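Local coordinates for DUF3501 family protein (Burkholderia pseudomallei K96243, PDB 3FJV) that is of unknown function, belongs to the DUF3501 family and forms a two-subunit assembly, each chain with an antiparallel sheet, at residues Asp113-Arg118 with His145-Glu150. Residues are numbered along the deposited sequence; the frame is centred on the assembly and turned at random. Where two conformers were deposited one is given.
Sequences DRVFLR and HFLRFE
Phe149 lies against Val115 and Leu117, filling the hollow between these two side chains in the antiparallel sheet at the heart of the fold. Strands 115-119 and 144-150 are second neighbours in that sheet. Strand 125-129 runs between them, so no hydrogen bond joins them directly and the side chains meet through apolar groups. Their axes approach to 8.7 Å and run in roughly the same direction, 31° apart. The Phe149 side chain reaches across the small Ala127 of the intervening strand. Its CG sits beside the backbone N and anti to the carbonyl carbon (chi1 -66°), which carries the ring over to strand 115-119. Leu117 sets its CD1 methyl over one face of that ring in a CH-pi contact, nearest CG and 4.0 Å from the Phe149 ring centroid. The two side chains cross at about a right angle. Val115 meets the ring edge instead, with CG1 near the ring plane. Leu147 makes a looser touch: Leu147 CD1 lies 4.5 Å from Val115 CB. Phe45 of strand 41-45 touches Phe149, and Leu87 of strand 86-93 touches Leu117, continuing the buried apolar layer. At the ring edge, Phe149 CE1 lies 3.7 Å from Val115 O.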
loop_
_atom_site.group_PDB
_atom_site.type_symbol
_atom_site.label_atom_id
_atom_site.label_comp_id
_atom_site.label_asym_id
_atom_site.label_seq_id
_atom_site.Cartn_x
_atom_site.Cartn_y
_atom_site.Cartn_z
ATOM N N ASP A 113 -6.778 -3.107 -13.749
ATOM C CA ASP A 113 -7.463 -3.996 -14.692
ATOM C C ASP A 113 -7.672 -3.344 -16.069
ATOM O O ASP A 113 -8.111 -4.023 -16.975
ATOM C CB ASP A 113 -8.902 -4.306 -14.203
ATOM C CG ASP A 113 -8.951 -4.866 -12.823
ATOM O OD1 ASP A 113 -8.052 -5.638 -12.471
ATOM O OD2 ASP A 113 -9.950 -4.592 -12.108
ATOM N N ARG A 114 -7.393 -2.040 -16.206
ATOM C CA ARG A 114 -7.769 -1.260 -17.405
ATOM C C ARG A 114 -6.565 -0.805 -18.225
ATOM O O ARG A 114 -6.725 -0.144 -19.227
ATOM C CB ARG A 114 -8.600 -0.050 -17.009
ATOM C CG ARG A 114 -9.807 -0.324 -16.156
ATOM C CD ARG A 114 -10.645 -1.473 -16.642
ATOM N NE ARG A 114 -11.012 -1.380 -18.058
ATOM C CZ ARG A 114 -11.753 -2.288 -18.690
ATOM N NH1 ARG A 114 -12.232 -3.316 -18.031
ATOM N NH2 ARG A 114 -12.048 -2.148 -19.982
ATOM N N VAL A 115 -5.373 -1.244 -17.824
ATOM C CA VAL A 115 -4.136 -1.016 -18.565
ATOM C C VAL A 115 -4.007 -2.110 -19.589
ATOM O O VAL A 115 -4.089 -3.267 -19.277
ATOM C CB VAL A 115 -2.886 -1.020 -17.636
ATOM C CG1 VAL A 115 -1.571 -1.088 -18.478
ATOM C CG2 VAL A 115 -2.917 0.208 -16.696
ATOM N N PHE A 116 -3.768 -1.739 -20.838
ATOM C CA PHE A 116 -3.648 -2.706 -21.931
ATOM C C PHE A 116 -2.468 -2.462 -22.833
ATOM O O PHE A 116 -2.042 -1.314 -23.022
ATOM C CB PHE A 116 -4.916 -2.735 -22.778
ATOM C CG PHE A 116 -5.197 -1.452 -23.515
ATOM C CD1 PHE A 116 -5.862 -0.432 -22.891
ATOM C CD2 PHE A 116 -4.796 -1.282 -24.831
ATOM C CE1 PHE A 116 -6.144 0.745 -23.536
ATOM C CE2 PHE A 116 -5.055 -0.078 -25.492
ATOM C CZ PHE A 116 -5.736 0.935 -24.829
ATOM N N LEU A 117 -1.956 -3.544 -23.428
ATOM C CA LEU A 117 -0.912 -3.498 -24.448
ATOM C C LEU A 117 -1.517 -3.840 -25.800
ATOM O O LEU A 117 -2.465 -4.632 -25.868
ATOM C CB LEU A 117 0.152 -4.615 -24.180
ATOM C CG LEU A 117 1.243 -4.512 -23.158
ATOM C CD1 LEU A 117 1.989 -5.828 -22.994
ATOM C CD2 LEU A 117 2.204 -3.438 -23.590
ATOM N N ARG A 118 -0.937 -3.348 -26.889
ATOM C CA ARG A 118 -1.315 -3.824 -28.221
ATOM C C ARG A 118 -0.076 -4.000 -29.087
ATOM O O ARG A 118 0.659 -3.041 -29.326
ATOM C CB ARG A 118 -2.292 -2.859 -28.894
ATOM C CG ARG A 118 -2.890 -3.433 -30.173
ATOM C CD ARG A 118 -3.522 -2.386 -31.072
ATOM N NE ARG A 118 -4.921 -2.126 -30.758
ATOM C CZ ARG A 118 -5.946 -2.579 -31.477
ATOM N NH1 ARG A 118 -5.732 -3.337 -32.549
ATOM N NH2 ARG A 118 -7.190 -2.272 -31.122
ATOM N N HIS A 145 0.732 -2.419 -7.885
ATOM C CA HIS A 145 0.047 -3.621 -8.361
ATOM C C HIS A 145 1.016 -4.467 -9.180
ATOM O O HIS A 145 1.955 -3.942 -9.760
ATOM C CB HIS A 145 -1.124 -3.201 -9.242
ATOM C CG HIS A 145 -2.181 -2.447 -8.500
ATOM N ND1 HIS A 145 -3.233 -3.079 -7.869
ATOM C CD2 HIS A 145 -2.353 -1.115 -8.285
ATOM C CE1 HIS A 145 -4.000 -2.167 -7.284
ATOM N NE2 HIS A 145 -3.502 -0.968 -7.543
ATOM N N PHE A 146 0.812 -5.775 -9.172
ATOM C CA PHE A 146 1.608 -6.713 -9.974
ATOM C C PHE A 146 0.751 -7.146 -11.157
ATOM O O PHE A 146 -0.370 -7.672 -10.973
ATOM C CB PHE A 146 1.987 -7.910 -9.105
ATOM C CG PHE A 146 3.019 -7.624 -8.022
ATOM C CD1 PHE A 146 3.742 -6.434 -7.958
ATOM C CD2 PHE A 146 3.317 -8.628 -7.074
ATOM C CE1 PHE A 146 4.690 -6.211 -6.976
ATOM C CE2 PHE A 146 4.270 -8.401 -6.080
ATOM C CZ PHE A 146 4.966 -7.163 -6.053
ATOM N N LEU A 147 1.201 -6.849 -12.377
ATOM C CA LEU A 147 0.414 -7.140 -13.562
ATOM C C LEU A 147 1.038 -8.279 -14.416
ATOM O O LEU A 147 2.293 -8.440 -14.475
ATOM C CB LEU A 147 0.269 -5.889 -14.421
ATOM C CG LEU A 147 -0.215 -4.586 -13.796
ATOM C CD1 LEU A 147 -0.351 -3.479 -14.899
ATOM C CD2 LEU A 147 -1.453 -4.751 -12.994
ATOM N N ARG A 148 0.166 -9.018 -15.113
ATOM C CA ARG A 148 0.561 -10.058 -16.052
ATOM C C ARG A 148 -0.129 -9.753 -17.394
ATOM O O ARG A 148 -1.310 -9.531 -17.421
ATOM C CB ARG A 148 0.083 -11.417 -15.519
ATOM C CG ARG A 148 0.105 -12.582 -16.467
ATOM C CD ARG A 148 -0.097 -13.918 -15.734
ATOM N NE ARG A 148 -1.476 -14.253 -15.362
ATOM C CZ ARG A 148 -2.368 -14.802 -16.186
ATOM N NH1 ARG A 148 -2.055 -15.018 -17.466
ATOM N NH2 ARG A 148 -3.599 -15.080 -15.750
ATOM N N PHE A 149 0.614 -9.746 -18.495
ATOM C CA PHE A 149 0.026 -9.578 -19.817
ATOM C C PHE A 149 0.296 -10.864 -20.603
ATOM O O PHE A 149 1.450 -11.170 -20.887
ATOM C CB PHE A 149 0.713 -8.411 -20.540
ATOM C CG PHE A 149 0.467 -7.059 -19.922
ATOM C CD1 PHE A 149 -0.646 -6.295 -20.274
ATOM C CD2 PHE A 149 1.422 -6.493 -19.058
ATOM C CE1 PHE A 149 -0.843 -5.039 -19.710
ATOM C CE2 PHE A 149 1.240 -5.240 -18.537
ATOM C CZ PHE A 149 0.097 -4.515 -18.859
ATOM N N GLU A 150 -0.747 -11.587 -21.012
ATOM C CA GLU A 150 -0.550 -12.863 -21.674
ATOM C C GLU A 150 -0.605 -12.667 -23.206
ATOM O O GLU A 150 -1.540 -12.068 -23.747
ATOM C CB GLU A 150 -1.557 -13.902 -21.159
ATOM C CG GLU A 150 -1.065 -15.362 -21.264
ATOM C CD GLU A 150 -0.016 -15.757 -20.234
ATOM O OE1 GLU A 150 0.025 -15.200 -19.104
ATOM O OE2 GLU A 150 0.786 -16.660 -20.560
#